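Local atomic coordinates of calcium homeostasis modulator 1 (Oryzias latipes, PDB entry 6LMT), a protein that probably forms a large-pore ion channel of the calcium homeostasis modulator family, assembled here from eight copies of the chain. Residues 53-56 with 57-61; 112-115 with 116-120; 162-166 with 167-171. All blocks are in the same frame, centred on the assembly; numbering follows the deposited sequence.

Contact 1: residues 53-56 with 57-61; sequences IGLL and IIPPI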
loop_
_atom_site.group_PDB
_atom_site.type_symbol
_atom_site.label_atom_id
_atom_site.label_comp_id
_atom_site.label_asym_id
_atom_site.label_seq_id
_atom_site.Cartn_x
_atom_site.Cartn_y
_atom_site.Cartn_z
ATOM N N ILE A 53 22.989 -7.118 -32.095
ATOM C CA ILE A 53 23.296 -5.746 -32.465
ATOM C C ILE A 53 22.037 -5.011 -32.896
ATOM O O ILE A 53 21.930 -3.800 -32.703
ATOM C CB ILE A 53 24.406 -5.745 -33.534
ATOM C CG1 ILE A 53 25.638 -6.446 -32.985
ATOM C CG2 ILE A 53 24.834 -4.380 -33.930
ATOM C CD1 ILE A 53 26.138 -5.880 -31.701
ATOM N N GLY A 54 21.041 -5.722 -33.416
ATOM C CA GLY A 54 19.779 -5.092 -33.738
ATOM C C GLY A 54 19.007 -4.620 -32.531
ATOM O O GLY A 54 18.323 -3.606 -32.597
ATOM N N LEU A 55 19.118 -5.321 -31.410
ATOM C CA LEU A 55 18.499 -4.831 -30.187
ATOM C C LEU A 55 19.252 -3.689 -29.545
ATOM O O LEU A 55 18.749 -3.087 -28.601
ATOM C CB LEU A 55 18.336 -5.946 -29.172
ATOM C CG LEU A 55 17.154 -6.838 -29.480
ATOM C CD1 LEU A 55 17.132 -7.895 -28.470
ATOM C CD2 LEU A 55 15.876 -6.039 -29.415
ATOM N N LEU A 56 20.430 -3.380 -30.029
ATOM C CA LEU A 56 21.159 -2.228 -29.574
ATOM C C LEU A 56 20.969 -1.035 -30.495
ATOM O O LEU A 56 21.176 0.097 -30.064
ATOM C CB LEU A 56 22.628 -2.624 -29.454
ATOM C CG LEU A 56 23.699 -1.766 -28.833
ATOM C CD1 LEU A 56 23.377 -1.502 -27.396
ATOM C CD2 LEU A 56 24.948 -2.554 -28.946
ATOM N N ILE A 57 20.530 -1.255 -31.730
ATOM C CA ILE A 57 20.410 -0.206 -32.738
ATOM C C ILE A 57 18.957 0.171 -33.008
ATOM O O ILE A 57 18.609 1.347 -32.998
ATOM C CB ILE A 57 21.131 -0.615 -34.039
ATOM C CG1 ILE A 57 22.633 -0.591 -33.827
ATOM C CG2 ILE A 57 20.759 0.271 -35.191
ATOM C CD1 ILE A 57 23.389 -1.136 -34.978
ATOM N N ILE A 58 18.096 -0.809 -33.260
ATOM C CA ILE A 58 16.727 -0.556 -33.721
ATOM C C ILE A 58 15.822 0.058 -32.649
ATOM O O ILE A 58 15.121 1.020 -32.982
ATOM C CB ILE A 58 16.116 -1.834 -34.344
ATOM C CG1 ILE A 58 16.875 -2.225 -35.602
ATOM C CG2 ILE A 58 14.626 -1.711 -34.606
ATOM C CD1 ILE A 58 16.842 -1.184 -36.640
ATOM N N PRO A 59 15.776 -0.393 -31.388
ATOM C CA PRO A 59 14.938 0.312 -30.414
ATOM C C PRO A 59 15.381 1.737 -30.104
ATOM O O PRO A 59 14.501 2.562 -29.855
ATOM C CB PRO A 59 15.001 -0.589 -29.176
ATOM C CG PRO A 59 15.293 -1.870 -29.688
ATOM C CD PRO A 59 16.211 -1.674 -30.791
ATOM N N PRO A 60 16.682 2.108 -30.120
ATOM C CA PRO A 60 16.982 3.547 -30.046
ATOM C C PRO A 60 16.476 4.388 -31.205
ATOM O O PRO A 60 16.103 5.538 -30.979
ATOM C CB PRO A 60 18.507 3.567 -29.969
ATOM C CG PRO A 60 18.821 2.401 -29.325
ATOM C CD PRO A 60 17.924 1.376 -29.809
ATOM N N ILE A 61 16.464 3.864 -32.430
ATOM C CA ILE A 61 15.887 4.590 -33.560
ATOM C C ILE A 61 14.396 4.796 -33.352
ATOM O O ILE A 61 13.857 5.869 -33.632
ATOM C CB ILE A 61 16.181 3.842 -34.872
ATOM C CG1 ILE A 61 17.674 3.807 -35.138
ATOM C CG2 ILE A 61 15.483 4.470 -36.038
ATOM C CD1 ILE A 61 18.056 2.867 -36.222
#

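Contact 2: residues 112-115 with 116-120; sequences VWVS and VTLMD. With Y01 (cholesterol hemisuccinate), chain L.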
loop_
_atom_site.group_PDB
_atom_site.type_symbol
_atom_site.label_atom_id
_atom_site.label_comp_id
_atom_site.label_asym_id
_atom_site.label_seq_id
_atom_site.Cartn_x
_atom_site.Cartn_y
_atom_site.Cartn_z
ATOM N N VAL A 112 19.147 6.068 -22.792
ATOM C CA VAL A 112 18.782 5.195 -21.687
ATOM C C VAL A 112 18.720 3.745 -22.141
ATOM O O VAL A 112 19.174 2.852 -21.425
ATOM C CB VAL A 112 17.464 5.669 -21.046
ATOM C CG1 VAL A 112 16.953 4.693 -20.036
ATOM C CG2 VAL A 112 17.681 6.957 -20.349
ATOM N N TRP A 113 18.206 3.492 -23.351
ATOM C CA TRP A 113 18.150 2.132 -23.875
ATOM C C TRP A 113 19.537 1.548 -24.084
ATOM O O TRP A 113 19.779 0.405 -23.705
ATOM C CB TRP A 113 17.385 2.072 -25.194
ATOM C CG TRP A 113 17.280 0.664 -25.735
ATOM C CD1 TRP A 113 18.130 0.051 -26.593
ATOM C CD2 TRP A 113 16.249 -0.276 -25.466
ATOM N NE1 TRP A 113 17.723 -1.214 -26.843
ATOM C CE2 TRP A 113 16.562 -1.442 -26.167
ATOM C CE3 TRP A 113 15.095 -0.248 -24.692
ATOM C CZ2 TRP A 113 15.758 -2.559 -26.131
ATOM C CZ3 TRP A 113 14.307 -1.349 -24.661
ATOM C CH2 TRP A 113 14.637 -2.494 -25.367
ATOM N N VAL A 114 20.440 2.301 -24.713
ATOM C CA VAL A 114 21.784 1.810 -24.997
ATOM C C VAL A 114 22.538 1.531 -23.711
ATOM O O VAL A 114 23.256 0.537 -23.608
ATOM C CB VAL A 114 22.523 2.819 -25.898
ATOM C CG1 VAL A 114 23.967 2.450 -26.096
ATOM C CG2 VAL A 114 21.861 2.897 -27.219
ATOM N N SER A 115 22.306 2.333 -22.681
ATOM C CA SER A 115 23.012 2.145 -21.429
ATOM C C SER A 115 22.504 0.943 -20.645
ATOM O O SER A 115 23.313 0.181 -20.125
ATOM C CB SER A 115 22.913 3.407 -20.605
ATOM O OG SER A 115 23.534 4.473 -21.267
ATOM N N VAL A 116 21.184 0.735 -20.555
ATOM C CA VAL A 116 20.690 -0.461 -19.870
ATOM C C VAL A 116 21.027 -1.717 -20.648
ATOM O O VAL A 116 21.189 -2.780 -20.061
ATOM C CB VAL A 116 19.173 -0.425 -19.572
ATOM C CG1 VAL A 116 18.833 0.626 -18.621
ATOM C CG2 VAL A 116 18.349 -0.254 -20.801
ATOM N N THR A 117 21.159 -1.621 -21.962
ATOM C CA THR A 117 21.474 -2.789 -22.763
ATOM C C THR A 117 22.932 -3.186 -22.602
ATOM O O THR A 117 23.255 -4.372 -22.535
ATOM C CB THR A 117 21.123 -2.496 -24.216
ATOM O OG1 THR A 117 19.753 -2.129 -24.274
ATOM C CG2 THR A 117 21.305 -3.666 -25.084
ATOM N N LEU A 118 23.821 -2.208 -22.505
ATOM C CA LEU A 118 25.227 -2.506 -22.298
ATOM C C LEU A 118 25.536 -2.896 -20.862
ATOM O O LEU A 118 26.439 -3.697 -20.635
ATOM C CB LEU A 118 26.075 -1.315 -22.713
ATOM C CG LEU A 118 26.116 -0.937 -24.181
ATOM C CD1 LEU A 118 26.789 0.383 -24.358
ATOM C CD2 LEU A 118 26.797 -1.994 -24.971
ATOM N N MET A 119 24.811 -2.363 -19.882
ATOM C CA MET A 119 25.041 -2.786 -18.509
ATOM C C MET A 119 24.476 -4.160 -18.234
ATOM O O MET A 119 24.964 -4.853 -17.344
ATOM C CB MET A 119 24.436 -1.813 -17.516
ATOM C CG MET A 119 25.050 -0.478 -17.503
ATOM S SD MET A 119 26.803 -0.412 -17.258
ATOM C CE MET A 119 26.956 1.347 -17.347
ATOM N N ASP A 120 23.438 -4.562 -18.949
ATOM C CA ASP A 120 22.894 -5.893 -18.769
ATOM C C ASP A 120 23.783 -6.944 -19.416
ATOM O O ASP A 120 23.932 -8.040 -18.880
ATOM C CB ASP A 120 21.489 -5.951 -19.344
ATOM C CG ASP A 120 20.711 -7.147 -18.869
ATOM O OD1 ASP A 120 21.194 -7.884 -17.993
ATOM O OD2 ASP A 120 19.606 -7.374 -19.387
HETATM C CAA Y01 L . 20.933 -2.885 -15.736
HETATM C CBA Y01 L . 21.142 -1.787 -14.703
HETATM C CAB Y01 L . 22.560 -1.828 -14.163
HETATM C CAN Y01 L . 20.814 -0.417 -15.284
HETATM C CAJ Y01 L . 21.223 0.776 -14.453
HETATM C CAO Y01 L . 20.935 2.092 -15.147
HETATM C CBB Y01 L . 22.140 3.009 -15.435
HETATM C CAC Y01 L . 23.384 2.169 -15.696
HETATM C CBE Y01 L . 21.877 3.954 -16.623
HETATM C CAP Y01 L . 20.864 3.383 -17.645
HETATM C CAQ Y01 L . 20.313 4.588 -18.428
HETATM C CBG Y01 L . 21.264 5.702 -18.012
HETATM C CBI Y01 L . 21.411 5.434 -16.499
HETATM C CAE Y01 L . 20.097 5.530 -15.728
HETATM C CAU Y01 L . 22.380 6.464 -15.942
HETATM C CAS Y01 L . 21.850 7.873 -16.226
HETATM C CBF Y01 L . 21.852 8.157 -17.733
HETATM C CBD Y01 L . 21.014 7.127 -18.504
HETATM C CAK Y01 L . 21.377 7.263 -19.982
HETATM C CAI Y01 L . 21.480 8.687 -20.433
HETATM C CAZ Y01 L . 21.375 9.736 -19.629
HETATM C CAV Y01 L . 21.205 11.138 -20.183
HETATM C CBH Y01 L . 21.427 9.604 -18.110
HETATM C CAD Y01 L . 20.037 9.944 -17.540
HETATM C CAT Y01 L . 22.472 10.617 -17.602
HETATM C CAR Y01 L . 22.177 12.040 -18.078
HETATM C CBC Y01 L . 22.168 12.142 -19.578
HETATM O OAW Y01 L . 21.809 13.508 -19.976
HETATM C CAY Y01 L . 20.789 14.170 -19.396
HETATM O OAG Y01 L . 19.676 13.750 -19.262
HETATM C CAM Y01 L . 21.224 15.517 -18.908
HETATM C CAL Y01 L . 20.609 16.766 -19.503
HETATM C CAX Y01 L . 19.465 17.371 -18.709
HETATM O OAH Y01 L . 18.333 16.860 -18.810
HETATM O OAF Y01 L . 19.715 18.349 -17.981
#

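Contact 3: residues 162-166 with 167-171; sequences DLFED and NEVRV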
loop_
_atom_site.group_PDB
_atom_site.type_symbol
_atom_site.label_atom_id
_atom_site.label_comp_id
_atom_site.label_asym_id
_atom_site.label_seq_id
_atom_site.Cartn_x
_atom_site.Cartn_y
_atom_site.Cartn_z
ATOM N N ASP A 162 19.871 -23.434 -21.315
ATOM C CA ASP A 162 19.245 -24.716 -21.573
ATOM C C ASP A 162 19.594 -25.295 -22.934
ATOM O O ASP A 162 18.968 -26.266 -23.355
ATOM C CB ASP A 162 17.735 -24.573 -21.398
ATOM C CG ASP A 162 17.174 -23.347 -22.097
ATOM O OD1 ASP A 162 17.929 -22.621 -22.780
ATOM O OD2 ASP A 162 15.970 -23.071 -21.918
ATOM N N LEU A 163 20.586 -24.741 -23.616
ATOM C CA LEU A 163 21.110 -25.329 -24.834
ATOM C C LEU A 163 22.610 -25.538 -24.768
ATOM O O LEU A 163 23.184 -26.085 -25.711
ATOM C CB LEU A 163 20.792 -24.453 -26.052
ATOM C CG LEU A 163 19.338 -24.246 -26.454
ATOM C CD1 LEU A 163 19.258 -23.302 -27.610
ATOM C CD2 LEU A 163 18.701 -25.558 -26.798
ATOM N N PHE A 164 23.260 -25.099 -23.700
ATOM C CA PHE A 164 24.695 -25.240 -23.531
ATOM C C PHE A 164 24.891 -26.035 -22.254
ATOM O O PHE A 164 24.335 -25.678 -21.213
ATOM C CB PHE A 164 25.382 -23.878 -23.442
ATOM C CG PHE A 164 26.856 -23.936 -23.643
ATOM C CD1 PHE A 164 27.381 -23.963 -24.913
ATOM C CD2 PHE A 164 27.714 -24.003 -22.574
ATOM C CE1 PHE A 164 28.725 -24.027 -25.107
ATOM C CE2 PHE A 164 29.058 -24.069 -22.769
ATOM C CZ PHE A 164 29.559 -24.080 -24.035
ATOM N N GLU A 165 25.666 -27.112 -22.330
ATOM C CA GLU A 165 25.662 -28.079 -21.244
ATOM C C GLU A 165 26.784 -27.857 -20.236
ATOM O O GLU A 165 26.602 -28.137 -19.048
ATOM C CB GLU A 165 25.719 -29.500 -21.821
ATOM C CG GLU A 165 27.024 -29.895 -22.510
ATOM C CD GLU A 165 27.097 -29.482 -23.976
ATOM O OE1 GLU A 165 26.276 -28.650 -24.424
ATOM O OE2 GLU A 165 27.995 -29.991 -24.681
ATOM N N ASP A 166 27.929 -27.341 -20.666
ATOM C CA ASP A 166 29.074 -27.151 -19.782
ATOM C C ASP A 166 28.878 -25.831 -19.060
ATOM O O ASP A 166 29.102 -24.769 -19.623
ATOM C CB ASP A 166 30.365 -27.178 -20.584
ATOM C CG ASP A 166 31.590 -27.338 -19.725
ATOM O OD1 ASP A 166 31.489 -27.311 -18.484
ATOM O OD2 ASP A 166 32.673 -27.546 -20.300
ATOM N N ASN A 167 28.458 -25.899 -17.802
ATOM C CA ASN A 167 28.066 -24.692 -17.092
ATOM C C ASN A 167 29.276 -23.870 -16.694
ATOM O O ASN A 167 29.182 -22.649 -16.602
ATOM C CB ASN A 167 27.249 -25.047 -15.855
ATOM C CG ASN A 167 26.423 -23.891 -15.349
ATOM O OD1 ASN A 167 26.390 -22.822 -15.948
ATOM N ND2 ASN A 167 25.740 -24.100 -14.241
ATOM N N GLU A 168 30.420 -24.512 -16.487
ATOM C CA GLU A 168 31.618 -23.789 -16.085
ATOM C C GLU A 168 32.160 -22.939 -17.222
ATOM O O GLU A 168 32.572 -21.797 -17.000
ATOM C CB GLU A 168 32.665 -24.785 -15.583
ATOM C CG GLU A 168 33.907 -24.169 -14.981
ATOM C CD GLU A 168 35.040 -23.998 -15.980
ATOM O OE1 GLU A 168 35.239 -24.891 -16.827
ATOM O OE2 GLU A 168 35.705 -22.944 -15.944
ATOM N N VAL A 169 32.162 -23.469 -18.440
ATOM C CA VAL A 169 32.616 -22.702 -19.592
ATOM C C VAL A 169 31.615 -21.609 -19.930
ATOM O O VAL A 169 31.992 -20.508 -20.332
ATOM C CB VAL A 169 32.863 -23.660 -20.771
ATOM C CG1 VAL A 169 33.194 -22.928 -22.040
ATOM C CG2 VAL A 169 33.983 -24.561 -20.434
ATOM N N ARG A 170 30.332 -21.877 -19.726
ATOM C CA ARG A 170 29.316 -20.879 -20.007
ATOM C C ARG A 170 29.382 -19.729 -19.018
ATOM O O ARG A 170 29.261 -18.574 -19.414
ATOM C CB ARG A 170 27.938 -21.515 -19.974
ATOM C CG ARG A 170 26.868 -20.589 -20.400
ATOM C CD ARG A 170 25.515 -21.152 -20.147
ATOM N NE ARG A 170 25.312 -21.407 -18.733
ATOM C CZ ARG A 170 24.972 -20.489 -17.840
ATOM N NH1 ARG A 170 24.788 -19.235 -18.199
ATOM N NH2 ARG A 170 24.815 -20.830 -16.577
ATOM N N VAL A 171 29.579 -20.022 -17.734
ATOM C CA VAL A 171 29.652 -18.979 -16.716
ATOM C C VAL A 171 30.904 -18.128 -16.894
ATOM O O VAL A 171 30.860 -16.904 -16.745
ATOM C CB VAL A 171 29.560 -19.622 -15.318
ATOM C CG1 VAL A 171 29.976 -18.682 -14.234
ATOM C CG2 VAL A 171 28.145 -20.028 -15.050
#

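Contact 1: residues 53-56 with 57-61
Gly-54 O accepts from two successive amides of the next turn. The main bond comes from Ile-58 N, at 2.9 Å and with an N-H...O angle of 159°; Ile-57 N adds a weak one at 3.3 Å. That same Ile-57 amide also bonds weakly to Ile-53 O, so it is shared between two carbonyls rather than held firmly by one. Just beyond, Pro-59 brings a ring carbon where an N-H would otherwise stand: its CD lies 3.4 Å from Gly-54 O and 3.6 Å from Leu-55 O. Pro-60 repeats the pattern, CG and CD both facing Leu-56 O, with CG at 3.4 Å. Two consecutive carbonyls, those of Leu-55 and Leu-56, therefore receive no helical amide, and the helix is kinked here. On another side of the turn Ile-57 sets its CG1 beside its own backbone N (chi1 -71°), which carries the extended end of the chain back along Ile-53 O until CD1 reaches Ile-53 CG2 at 3.7 Å. Leu-55 CD2 meets Pro-59 CG more loosely, at 4.2 Å. Ile-53 also touches a bound cholesterol hemisuccinate, while Leu-55 and Pro-59 pack on Trp-186 of a neighbouring subunit. Since proline has no amide hydrogen to give, Leu-55 O lacks a helical donor and accepts instead from a partner off its own helix, Trp-113 NE1.

Contact 2: residues 112-115 with 116-120
Thr-117 folds its hydroxyl back onto the carbonyl of Trp-113. With OG1 beside the backbone N (chi1 -57°), the hydroxyl gives a hydrogen bond of 2.6 Å to Trp-113 O, which also takes the helical bond from Thr-117 N at 3.0 Å. The two donors arrive from opposite faces of the carbonyl plane. In Trp-113, CG opposite the backbone N (chi1 -178°) sends the indole toward the next turn, where Thr-117 OG1 stands 3.4 Å above one ring face, offset toward the rim; NE1 itself is engaged by Leu-55 O. Val-114 and Leu-118 lie side by side and point the same way, their CG1 and CD1 atoms 3.9 Å apart. A different flank of the helix meets a cholesterol hemisuccinate. Val-116 CG1 touches its five-membered-ring carbon CAP at 3.6 Å, and Ser-115 CB approaches CAQ of the same ring equally closely, while Ser-115 OG bonds back to Ala-111 O. Met-119 lays CG 3.6 Å from CAC, a methyl at the start of the alkyl tail. Helix 108-120 is thus enclosed on several sides: Tyr-34 of helix 21-36 meets the Trp-113 ring edge-to-face, Val-114 and Ser-115 pack on Phe-188 of helix 167-202, Thr-117 and Leu-118 rest on helix 122-128, and Thr-117 also touches Leu-56 of helix 48-70.

Contact 3: residues 162-166 with 167-171
Helix 167-202 starts right after Asp-166, its N-cap residue, with Phe-164 of the incoming loop beside its first turn. Asp-166 O accepts from Arg-170 N at 3.1 Å, with an N-H...O angle of 152°. The carbonyl oxygen also sits at the edge of the Phe-164 ring, in its plane. Phe-164 and Arg-170 run past one another in antiparallel sense, ring CD2 3.6 Å from Arg-170 CB, and the ring and guanidinium planes stand 76° apart. Phe-164 CZ also approaches Val-169 CG1, near the ring plane, at 4.3 Å. The arginine chain bends at chi3 (61°), turning its head back to Asn-167, whose OD1 accepts from NH2 at 2.6 Å and weakly from NE. The Asp-166 side chain crosses that of Val-169, its OD2 3.3 Å from Val-169 CG2. Its charge would probably be favoured by the helix start, although Glu-168 OE1, 4.8 Å from Asp-166 OD1, may oppose it. Phe-164 also meets the Phe-154 ring, and Glu-168 packs on Leu-163 of a neighbouring subunit. The arrangement is that of a helix N-terminus: an aspartate at the N-cap position, whose carbonyl takes the i to i+4 bond that starts the helix.

In the fold
All three contacts are local and follow one another in series along the chain; none closes a long loop, and none nests within or crosses another. Contact 1 lies midway along helix 48-70 and contact 2 occupies the later part of helix 108-120. These two touch directly, their centres 11 Å apart: beside the indole N-H bond, Pro-59 and Pro-60 pack on Trp-113, and Pro-60 on Val-114. Contact 3 opens helix 167-202 at some distance, its centre about 27 Å from that of contact 1 and about 24 Å from that of contact 2. Farther along, that helix returns to contact 2 through Phe-188, while the disulfide Cys-43–Cys-160 joins the chain just before helix 48-70 to the approach to contact 3.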